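GCN5-related N-acetyltransferase (Exiguobacterium sibiricum 255-15, PDB 3GY9) binds coenzyme A and is probably an acyltransferase of the GCN5-related N-acetyltransferase (GNAT) family, whose acceptor substrate is not known. Local coordinates at residues A[25-30]-A[81-86]; A[42-47]-A[66-71]; A[128-131]-A[137-140]. One frame throughout, in Å; residues are numbered along the deposited sequence. Where two conformers were deposited one is given.

Contact 1: A[25-30]-A[81-86]; sequences SQEGFQ and HVYVLP. With COA (coenzyme A), chain B; SO4 (sulfate ion), chain D; SO4 (sulfate ion), chain E.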
loop_
_atom_site.group_PDB
_atom_site.type_symbol
_atom_site.label_atom_id
_atom_site.label_comp_id
_atom_site.label_asym_id
_atom_site.label_seq_id
_atom_site.Cartn_x
_atom_site.Cartn_y
_atom_site.Cartn_z
ATOM N N SER A 25 -13.276 -0.070 -9.152
ATOM C CA SER A 25 -13.948 0.788 -10.139
ATOM C C SER A 25 -15.368 1.114 -9.722
ATOM O O SER A 25 -15.816 2.265 -9.813
ATOM C CB SER A 25 -13.988 0.116 -11.517
ATOM O OG SER A 25 -14.852 0.821 -12.405
ATOM N N GLN A 26 -16.100 0.094 -9.271
ATOM C CA GLN A 26 -17.477 0.282 -8.796
ATOM C C GLN A 26 -17.579 1.339 -7.707
ATOM O O GLN A 26 -18.515 2.123 -7.673
ATOM C CB GLN A 26 -18.043 -1.011 -8.203
ATOM C CG GLN A 26 -18.702 -1.924 -9.172
ATOM C CD GLN A 26 -19.430 -3.047 -8.471
ATOM O OE1 GLN A 26 -19.025 -3.491 -7.387
ATOM N NE2 GLN A 26 -20.527 -3.502 -9.068
ATOM N N GLU A 27 -16.608 1.332 -6.798
ATOM C CA GLU A 27 -16.566 2.291 -5.702
ATOM C C GLU A 27 -16.068 3.676 -6.093
ATOM O O GLU A 27 -16.065 4.583 -5.267
ATOM C CB GLU A 27 -15.667 1.752 -4.597
ATOM C CG GLU A 27 -16.271 0.622 -3.841
ATOM C CD GLU A 27 -15.460 0.273 -2.636
ATOM O OE1 GLU A 27 -14.243 0.117 -2.823
ATOM O OE2 GLU A 27 -16.043 0.170 -1.531
ATOM N N GLY A 28 -15.616 3.828 -7.332
ATOM C CA GLY A 28 -15.133 5.108 -7.835
ATOM C C GLY A 28 -13.633 5.298 -7.695
ATOM O O GLY A 28 -13.140 6.395 -7.895
ATOM N N PHE A 29 -12.897 4.239 -7.382
ATOM C CA PHE A 29 -11.450 4.327 -7.169
ATOM C C PHE A 29 -10.731 3.926 -8.451
ATOM O O PHE A 29 -11.069 2.910 -9.064
ATOM C CB PHE A 29 -10.988 3.379 -6.051
ATOM C CG PHE A 29 -11.421 3.782 -4.671
ATOM C CD1 PHE A 29 -10.953 4.949 -4.091
ATOM C CD2 PHE A 29 -12.271 2.971 -3.929
ATOM C CE1 PHE A 29 -11.347 5.315 -2.797
ATOM C CE2 PHE A 29 -12.656 3.315 -2.654
ATOM C CZ PHE A 29 -12.203 4.499 -2.082
ATOM N N GLN A 30 -9.728 4.708 -8.843
ATOM C CA GLN A 30 -8.889 4.396 -9.993
ATOM C C GLN A 30 -7.567 3.785 -9.579
ATOM O O GLN A 30 -6.763 3.423 -10.443
ATOM C CB GLN A 30 -8.573 5.657 -10.802
ATOM C CG GLN A 30 -9.783 6.358 -11.384
ATOM C CD GLN A 30 -9.479 7.792 -11.839
ATOM O OE1 GLN A 30 -8.314 8.174 -12.018
ATOM N NE2 GLN A 30 -10.530 8.591 -12.016
ATOM N N HIS A 81 -1.334 2.685 -3.811
ATOM C CA HIS A 81 -2.250 1.693 -4.370
ATOM C C HIS A 81 -2.788 0.707 -3.360
ATOM O O HIS A 81 -3.004 -0.456 -3.674
ATOM C CB HIS A 81 -1.610 0.939 -5.547
ATOM C CG HIS A 81 -0.975 1.826 -6.575
ATOM N ND1 HIS A 81 -1.660 2.826 -7.230
ATOM C CD2 HIS A 81 0.289 1.853 -7.064
ATOM C CE1 HIS A 81 -0.848 3.413 -8.096
ATOM N NE2 HIS A 81 0.348 2.856 -7.991
ATOM N N VAL A 82 -3.035 1.150 -2.137
ATOM C CA VAL A 82 -3.553 0.269 -1.101
ATOM C C VAL A 82 -5.057 0.141 -1.249
ATOM O O VAL A 82 -5.775 1.130 -1.220
ATOM C CB VAL A 82 -3.246 0.838 0.300
ATOM C CG1 VAL A 82 -3.994 0.048 1.368
ATOM C CG2 VAL A 82 -1.747 0.831 0.543
ATOM N N TYR A 83 -5.521 -1.088 -1.418
ATOM C CA TYR A 83 -6.955 -1.355 -1.615
ATOM C C TYR A 83 -7.275 -2.761 -1.128
ATOM O O TYR A 83 -6.566 -3.708 -1.473
ATOM C CB TYR A 83 -7.325 -1.245 -3.101
ATOM C CG TYR A 83 -8.795 -1.440 -3.339
ATOM C CD1 TYR A 83 -9.699 -0.407 -3.130
ATOM C CD2 TYR A 83 -9.282 -2.664 -3.759
ATOM C CE1 TYR A 83 -11.061 -0.591 -3.336
ATOM C CE2 TYR A 83 -10.654 -2.853 -3.958
ATOM C CZ TYR A 83 -11.528 -1.824 -3.740
ATOM O OH TYR A 83 -12.886 -1.991 -3.938
ATOM N N VAL A 84 -8.332 -2.888 -0.326
ATOM C CA VAL A 84 -8.816 -4.192 0.141
ATOM C C VAL A 84 -10.215 -4.378 -0.427
ATOM O O VAL A 84 -11.031 -3.457 -0.377
ATOM C CB VAL A 84 -8.904 -4.239 1.683
ATOM C CG1 VAL A 84 -9.445 -5.587 2.174
ATOM C CG2 VAL A 84 -7.533 -3.977 2.273
ATOM N N LEU A 85 -10.486 -5.564 -0.981
ATOM C CA LEU A 85 -11.826 -5.877 -1.506
ATOM C C LEU A 85 -12.865 -5.624 -0.434
ATOM O O LEU A 85 -12.660 -5.983 0.730
ATOM C CB LEU A 85 -11.947 -7.343 -1.949
ATOM C CG LEU A 85 -11.333 -7.793 -3.273
ATOM C CD1 LEU A 85 -11.561 -9.287 -3.415
ATOM C CD2 LEU A 85 -11.931 -7.039 -4.464
ATOM N N PRO A 86 -13.993 -4.983 -0.811
ATOM C CA PRO A 86 -15.004 -4.663 0.192
ATOM C C PRO A 86 -15.386 -5.821 1.121
ATOM O O PRO A 86 -15.441 -5.643 2.340
ATOM C CB PRO A 86 -16.199 -4.195 -0.652
ATOM C CG PRO A 86 -15.564 -3.591 -1.847
ATOM C CD PRO A 86 -14.387 -4.465 -2.148
HETATM N N1A COA B . -13.533 0.689 5.611
HETATM C C2A COA B . -12.602 1.643 5.978
HETATM N N3A COA B . -11.822 1.472 7.105
HETATM C C4A COA B . -11.975 0.351 7.854
HETATM C C5A COA B . -12.907 -0.623 7.506
HETATM C C6A COA B . -13.693 -0.447 6.371
HETATM N N6A COA B . -14.662 -1.301 6.071
HETATM N N7A COA B . -12.832 -1.607 8.436
HETATM C C8A COA B . -11.888 -1.283 9.346
HETATM N N9A COA B . -11.361 -0.065 8.995
HETATM C C1B COA B . -10.338 0.704 9.710
HETATM C C2B COA B . -10.615 0.768 11.205
HETATM O O2B COA B . -10.207 2.025 11.708
HETATM C C3B COA B . -9.750 -0.330 11.767
HETATM O O3B COA B . -9.347 -0.116 13.097
HETATM P P3B COA B . -9.975 -1.070 14.229
HETATM O O7A COA B . -9.404 -0.700 15.578
HETATM O O8A COA B . -11.471 -0.880 14.194
HETATM O O9A COA B . -9.655 -2.517 13.932
HETATM C C4B COA B . -8.562 -0.279 10.832
HETATM O O4B COA B . -9.091 0.052 9.562
HETATM C C5B COA B . -7.770 -1.588 10.788
HETATM O O5B COA B . -8.616 -2.642 10.404
HETATM P P1A COA B . -8.235 -3.702 9.237
HETATM O O1A COA B . -6.805 -4.135 9.327
HETATM O O2A COA B . -9.253 -4.787 9.367
HETATM O O3A COA B . -8.537 -2.798 7.956
HETATM P P2A COA B . -8.942 -3.274 6.482
HETATM O O4A COA B . -8.410 -4.654 6.140
HETATM O O5A COA B . -10.392 -3.035 6.277
HETATM O O6A COA B . -8.094 -2.208 5.634
HETATM C CBP COA B . -8.523 -0.167 4.389
HETATM C CCP COA B . -8.323 -0.806 5.766
HETATM C CDP COA B . -7.230 -0.295 3.590
HETATM C CEP COA B . -8.842 1.326 4.613
HETATM C CAP COA B . -9.668 -0.882 3.645
HETATM O OAP COA B . -10.818 -0.899 4.462
HETATM C C9P COA B . -9.990 -0.188 2.351
HETATM O O9P COA B . -9.265 -0.453 1.180
HETATM N N8P COA B . -10.987 0.687 2.420
HETATM C C7P COA B . -11.438 1.442 1.257
HETATM C C6P COA B . -11.878 2.854 1.646
HETATM C C5P COA B . -13.129 2.805 2.495
HETATM O O5P COA B . -13.474 1.744 3.043
HETATM N N4P COA B . -13.816 3.939 2.607
HETATM C C3P COA B . -14.850 4.114 3.605
HETATM C C2P COA B . -16.095 3.280 3.306
HETATM S S1P COA B . -16.823 3.559 1.672
HETATM S S SO4 D . -8.392 6.929 -6.882
HETATM O O1 SO4 D . -9.692 7.452 -7.305
HETATM O O2 SO4 D . -8.544 5.631 -6.230
HETATM O O3 SO4 D . -7.752 7.875 -5.970
HETATM O O4 SO4 D . -7.567 6.777 -8.076
HETATM S S SO4 E . -1.537 6.414 -4.800
HETATM O O1 SO4 E . -2.323 5.260 -4.353
HETATM O O2 SO4 E . -1.668 6.606 -6.240
HETATM O O3 SO4 E . -0.138 6.228 -4.448
HETATM O O4 SO4 E . -2.000 7.624 -4.108
#
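E27 OE1 is gripped twice: Y83 OH donates a hydrogen bond to it at 2.7 Å, and R89 forms a salt bridge with the same oxygen. The tyrosine hydroxyl arrives from above the carboxylate plane, 48° out of it, and the carboxylate stands nearly upright to the phenol ring, the two planes 83° apart. Seen from the tyrosine, OE1 lies at the ring edge, close to the ring plane. Y83 reaches this far because its CG is anti to the backbone N (chi1 -177°), which sends the ring from strand 76-84 toward the end of helix 18-26. The other carboxylate oxygen, E27 OE2, rests 3.8 Å from P86 CG, the two side chains running alongside in opposite senses. Replacing E27 by alanine is likely to leave the Y83 hydroxyl and the R89 guanidinium without their shared acceptor, and P86 CG without the carboxylate beside it. Beyond E27 the chain turns through G28, whose positive phi closes a Schellman motif, and F29 then comes back to the tyrosine. F29 CD2 packs 3.8 Å from Y83 CE1, the rings meeting obliquely with centroids 6.0 Å apart. This junction borders the coenzyme A site of the GNAT fold, to which V82, Y83 and V84 contribute; V84 N donates to O9P of the cofactor at 3.0 Å, consistent with the strand-like pairing of the pantetheine arm in GNAT enzymes. R89, the salt-bridge partner of E27, also donates to V84 O, so the carboxylate is a second-shell partner of that strand end. On the far side of F29, a sulfate probably taken from the crystallisation liquor lies at the ring edge, and Q30 N donates to its O1 at 3.1 Å.

Contact 2: A[42-47]-A[66-71]; sequences ESFQED and GYMKQS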
loop_
_atom_site.group_PDB
_atom_site.type_symbol
_atom_site.label_atom_id
_atom_site.label_comp_id
_atom_site.label_asym_id
_atom_site.label_seq_id
_atom_site.Cartn_x
_atom_site.Cartn_y
_atom_site.Cartn_z
ATOM N N GLU A 42 6.042 2.001 -13.981
ATOM C CA GLU A 42 6.199 1.912 -12.531
ATOM C C GLU A 42 5.906 0.474 -12.189
ATOM O O GLU A 42 4.763 0.092 -11.954
ATOM C CB GLU A 42 5.285 2.912 -11.816
ATOM C CG GLU A 42 5.705 4.344 -12.082
ATOM C CD GLU A 42 4.892 5.407 -11.360
ATOM O OE1 GLU A 42 3.724 5.156 -10.991
ATOM O OE2 GLU A 42 5.408 6.529 -11.213
ATOM N N SER A 43 6.961 -0.326 -12.220
ATOM C CA SER A 43 6.869 -1.772 -12.130
ATOM C C SER A 43 6.930 -2.289 -10.696
ATOM O O SER A 43 6.630 -3.462 -10.460
ATOM C CB SER A 43 8.032 -2.403 -12.909
ATOM O OG SER A 43 9.270 -2.209 -12.239
ATOM N N PHE A 44 7.365 -1.443 -9.766
ATOM C CA PHE A 44 7.586 -1.864 -8.374
ATOM C C PHE A 44 8.579 -3.039 -8.262
ATOM O O PHE A 44 8.525 -3.792 -7.279
ATOM C CB PHE A 44 6.229 -2.188 -7.703
ATOM C CG PHE A 44 5.336 -0.986 -7.581
ATOM C CD1 PHE A 44 5.416 -0.142 -6.485
ATOM C CD2 PHE A 44 4.456 -0.651 -8.604
ATOM C CE1 PHE A 44 4.629 0.999 -6.398
ATOM C CE2 PHE A 44 3.682 0.493 -8.512
ATOM C CZ PHE A 44 3.763 1.306 -7.424
ATOM N N GLN A 45 9.480 -3.176 -9.235
ATOM C CA GLN A 45 10.467 -4.252 -9.253
ATOM C C GLN A 45 11.870 -3.752 -8.915
ATOM O O GLN A 45 12.766 -4.567 -8.725
ATOM C CB GLN A 45 10.519 -4.929 -10.624
ATOM C CG GLN A 45 9.207 -5.570 -11.076
ATOM C CD GLN A 45 8.634 -6.527 -10.043
ATOM O OE1 GLN A 45 9.274 -7.521 -9.674
ATOM N NE2 GLN A 45 7.437 -6.237 -9.567
ATOM N N GLU A 46 12.099 -2.443 -8.909
ATOM C CA GLU A 46 13.451 -1.935 -8.757
ATOM C C GLU A 46 13.788 -1.788 -7.278
ATOM O O GLU A 46 12.930 -1.947 -6.395
ATOM C CB GLU A 46 13.582 -0.594 -9.477
ATOM C CG GLU A 46 13.248 -0.650 -10.971
ATOM C CD GLU A 46 14.159 -1.572 -11.764
ATOM O OE1 GLU A 46 15.322 -1.773 -11.355
ATOM O OE2 GLU A 46 13.709 -2.104 -12.804
ATOM N N ASP A 47 15.053 -1.489 -7.004
ATOM C CA ASP A 47 15.437 -1.166 -5.647
ATOM C C ASP A 47 14.572 -0.023 -5.142
ATOM O O ASP A 47 14.294 0.926 -5.876
ATOM C CB ASP A 47 16.898 -0.736 -5.576
ATOM C CG ASP A 47 17.864 -1.869 -5.864
ATOM O OD1 ASP A 47 17.471 -3.051 -5.767
ATOM O OD2 ASP A 47 19.030 -1.553 -6.172
ATOM N N GLY A 66 1.638 -1.172 -1.885
ATOM C CA GLY A 66 3.076 -1.189 -1.949
ATOM C C GLY A 66 3.660 0.160 -1.695
ATOM O O GLY A 66 3.028 1.023 -1.101
ATOM N N TYR A 67 4.897 0.326 -2.140
ATOM C CA TYR A 67 5.618 1.578 -1.934
ATOM C C TYR A 67 6.653 1.785 -3.023
ATOM O O TYR A 67 7.089 0.845 -3.696
ATOM C CB TYR A 67 6.299 1.586 -0.551
ATOM C CG TYR A 67 7.451 0.630 -0.459
ATOM C CD1 TYR A 67 7.258 -0.700 -0.068
ATOM C CD2 TYR A 67 8.744 1.037 -0.772
ATOM C CE1 TYR A 67 8.329 -1.592 -0.001
ATOM C CE2 TYR A 67 9.819 0.142 -0.721
ATOM C CZ TYR A 67 9.598 -1.175 -0.330
ATOM O OH TYR A 67 10.687 -2.043 -0.289
HETATM N N MSE A 68 7.025 3.043 -3.202
HETATM C CA MSE A 68 8.099 3.420 -4.093
HETATM C C MSE A 68 8.608 4.806 -3.700
HETATM O O MSE A 68 8.141 5.399 -2.738
HETATM C CB MSE A 68 7.632 3.375 -5.553
HETATM C CG MSE A 68 6.530 4.350 -5.897
HETATM SE SE MSE A 68 6.047 4.340 -7.782
HETATM C CE MSE A 68 7.542 5.355 -8.422
ATOM N N LYS A 69 9.592 5.310 -4.430
ATOM C CA LYS A 69 10.145 6.598 -4.112
ATOM C C LYS A 69 9.116 7.704 -4.315
ATOM O O LYS A 69 8.398 7.712 -5.311
ATOM C CB LYS A 69 11.374 6.852 -4.990
ATOM C CG LYS A 69 12.131 8.090 -4.582
ATOM C CD LYS A 69 13.316 8.375 -5.496
ATOM C CE LYS A 69 13.906 9.754 -5.212
ATOM N NZ LYS A 69 12.895 10.851 -5.396
ATOM N N GLN A 70 9.060 8.647 -3.371
ATOM C CA GLN A 70 8.252 9.857 -3.529
ATOM C C GLN A 70 9.015 10.821 -4.396
ATOM O O GLN A 70 10.124 11.192 -4.076
ATOM C CB GLN A 70 7.953 10.494 -2.176
ATOM C CG GLN A 70 7.307 11.887 -2.251
ATOM C CD GLN A 70 5.942 11.870 -2.887
ATOM O OE1 GLN A 70 5.088 11.067 -2.546
ATOM N NE2 GLN A 70 5.724 12.774 -3.832
ATOM N N SER A 71 8.419 11.213 -5.509
ATOM C CA SER A 71 9.073 12.129 -6.428
ATOM C C SER A 71 9.258 13.482 -5.771
ATOM O O SER A 71 8.393 13.947 -5.022
ATOM C CB SER A 71 8.248 12.286 -7.701
ATOM O OG SER A 71 6.952 12.766 -7.400
#
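A selenium atom against a phenyl ring is the odd feature here: M68, present as selenomethionine, makes a Met-aromatic contact with F44, its SE 4.4 Å from the ring centroid and 40° off the ring normal, neither squarely over the face nor at the edge. The contact lays the loop between helix 31-37 and strand 50-55 on strand 61-69 of the central GNAT sheet. M68 CG sits between its backbone N and carbonyl carbon (chi1 63°), and the side chain, bent at chi3, lies roughly perpendicular to that of the phenylalanine. F44 CZ is the ring atom closest to the selenium, at 3.8 Å. The ring edge meets the strand backbone, with Y67 O lying in the ring plane 3.4 Å from F44 CD1. F44 is the middle residue of an ST turn, in which S43 OG accepts from Q45 N. No hydrogen bond joins the two segments; the carboxylate of E42 finds its charge partner in R80, on neighbouring strand 76-84. Its extended chain passes across M68, bringing E42 OE2 to 3.7 Å from the terminal methyl carbon, M68 CE.

Contact 3: A[128-131]-A[137-140]; sequences FQLV and THTL
The β-hairpin of strands 129-130 and 138-141 forms one margin of the GNAT sheet, and in it Q129 and T139 make an antiparallel hydrogen-bonded pair. Q129 N donates to T139 O at 2.8 Å, almost straight at 174° and in the carbonyl plane, while the return bond from T139 N to Q129 O is more bent, at 151°. The third bond, V131 N to T137 O, approaches from above the carbonyl plane, 40° out of it. L130 and H138, the non-hydrogen-bonded pair next along, share the opposite face from Q129 and T139. There L130 CD1 touches the imidazole obliquely, 3.6 Å from H138 NE2. That nitrogen is hydrogen-bonded to D120, and H138 ND1 shares a hydrogen bond with T137 OG1 at 2.8 Å, in which either atom could be the donor, so both ring nitrogens are engaged and the rotation of the ring is fixed. T137 OG1 is also hydrogen-bonded to the backbone N of S116. The hairpin joins strand 111-114 of the mixed sheet through backbone bonds to L112 and L114, and T137 and H138 both face L114 in a classic β-bulge. At the inner end, F128 turns its ring across L140: L140 CD2 hangs over the centre of one ring face, and L140 CB comes within 3.6 Å of F128 CD2. M102 touches both residues and so joins this end of the hairpin to helix 93-105. T139 CG2 meets V131 CG1 at 3.7 Å, the two side chains set nearly perpendicular.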
loop_
_atom_site.group_PDB
_atom_site.type_symbol
_atom_site.label_atom_id
_atom_site.label_comp_id
_atom_site.label_asym_id
_atom_site.label_seq_id
_atom_site.Cartn_x
_atom_site.Cartn_y
_atom_site.Cartn_z
ATOM N N PHE A 128 0.557 7.177 11.605
ATOM C CA PHE A 128 0.710 8.312 10.677
ATOM C C PHE A 128 0.072 9.586 11.208
ATOM O O PHE A 128 -0.958 9.565 11.886
ATOM C CB PHE A 128 0.094 8.038 9.308
ATOM C CG PHE A 128 0.841 7.016 8.510
ATOM C CD1 PHE A 128 0.584 5.664 8.684
ATOM C CD2 PHE A 128 1.808 7.395 7.596
ATOM C CE1 PHE A 128 1.285 4.706 7.958
ATOM C CE2 PHE A 128 2.512 6.439 6.867
ATOM C CZ PHE A 128 2.251 5.096 7.061
ATOM N N GLN A 129 0.710 10.701 10.872
ATOM C CA GLN A 129 0.218 12.023 11.219
ATOM C C GLN A 129 -0.544 12.608 10.046
ATOM O O GLN A 129 -0.056 12.605 8.915
ATOM C CB GLN A 129 1.379 12.954 11.568
ATOM C CG GLN A 129 0.956 14.355 12.035
ATOM C CD GLN A 129 2.141 15.282 12.256
ATOM O OE1 GLN A 129 3.296 14.863 12.141
ATOM N NE2 GLN A 129 1.863 16.548 12.567
ATOM N N LEU A 130 -1.743 13.102 10.317
ATOM C CA LEU A 130 -2.524 13.828 9.329
ATOM C C LEU A 130 -1.886 15.189 9.032
ATOM O O LEU A 130 -1.571 15.958 9.950
ATOM C CB LEU A 130 -3.950 13.993 9.848
ATOM C CG LEU A 130 -4.956 14.684 8.945
ATOM C CD1 LEU A 130 -5.267 13.853 7.732
ATOM C CD2 LEU A 130 -6.236 14.975 9.728
ATOM N N VAL A 131 -1.709 15.480 7.748
ATOM C CA VAL A 131 -1.171 16.763 7.302
ATOM C C VAL A 131 -2.050 17.386 6.237
ATOM O O VAL A 131 -2.817 16.691 5.568
ATOM C CB VAL A 131 0.283 16.644 6.795
ATOM C CG1 VAL A 131 1.197 16.277 7.956
ATOM C CG2 VAL A 131 0.412 15.617 5.690
ATOM N N THR A 137 -1.681 13.348 2.431
ATOM C CA THR A 137 -2.581 13.492 3.569
ATOM C C THR A 137 -1.946 12.969 4.862
ATOM O O THR A 137 -2.315 13.423 5.953
ATOM C CB THR A 137 -3.913 12.737 3.366
ATOM O OG1 THR A 137 -3.670 11.340 3.155
ATOM C CG2 THR A 137 -4.719 13.322 2.199
ATOM N N HIS A 138 -0.998 12.041 4.763
ATOM C CA HIS A 138 -0.446 11.387 5.956
ATOM C C HIS A 138 1.050 11.182 5.829
ATOM O O HIS A 138 1.546 10.905 4.740
ATOM C CB HIS A 138 -1.114 10.044 6.207
ATOM C CG HIS A 138 -2.542 10.155 6.637
ATOM N ND1 HIS A 138 -3.579 10.272 5.734
ATOM C CD2 HIS A 138 -3.105 10.189 7.870
ATOM C CE1 HIS A 138 -4.721 10.351 6.393
ATOM N NE2 HIS A 138 -4.462 10.317 7.689
ATOM N N THR A 139 1.758 11.320 6.946
ATOM C CA THR A 139 3.212 11.204 6.966
ATOM C C THR A 139 3.687 10.482 8.231
ATOM O O THR A 139 3.025 10.525 9.270
ATOM C CB THR A 139 3.875 12.607 6.864
ATOM O OG1 THR A 139 5.293 12.473 6.683
ATOM C CG2 THR A 139 3.595 13.456 8.106
ATOM N N LEU A 140 4.851 9.850 8.152
ATOM C CA LEU A 140 5.429 9.179 9.318
ATOM C C LEU A 140 6.942 9.149 9.190
ATOM O O LEU A 140 7.447 8.664 8.182
ATOM C CB LEU A 140 4.887 7.752 9.428
ATOM C CG LEU A 140 5.452 6.861 10.542
ATOM C CD1 LEU A 140 5.132 7.453 11.901
ATOM C CD2 LEU A 140 4.912 5.435 10.401
#

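Overall arrangement
One sheet underlies all three contacts. Contacts 1 and 2 lay chain from the helical N-terminal part of the protein on adjacent strands, 76-84 and 61-69, and meet where H81 CD2 packs 3.5 Å from F44 CZ; contact 2 is nested in the loop that contact 1 closes. Contact 3 lies later in the chain, touching neither. At the sheet edge it combines buried F128, H138 and L140 with exposed Q129 and L130, whereas contacts 1 and 2 have no exposed residue among those that touch. Charge and a tyrosine hydroxyl dominate beside coenzyme A in contact 1, selenium and ring packing in contact 2, and backbone pairing in contact 3, which buries the most surface.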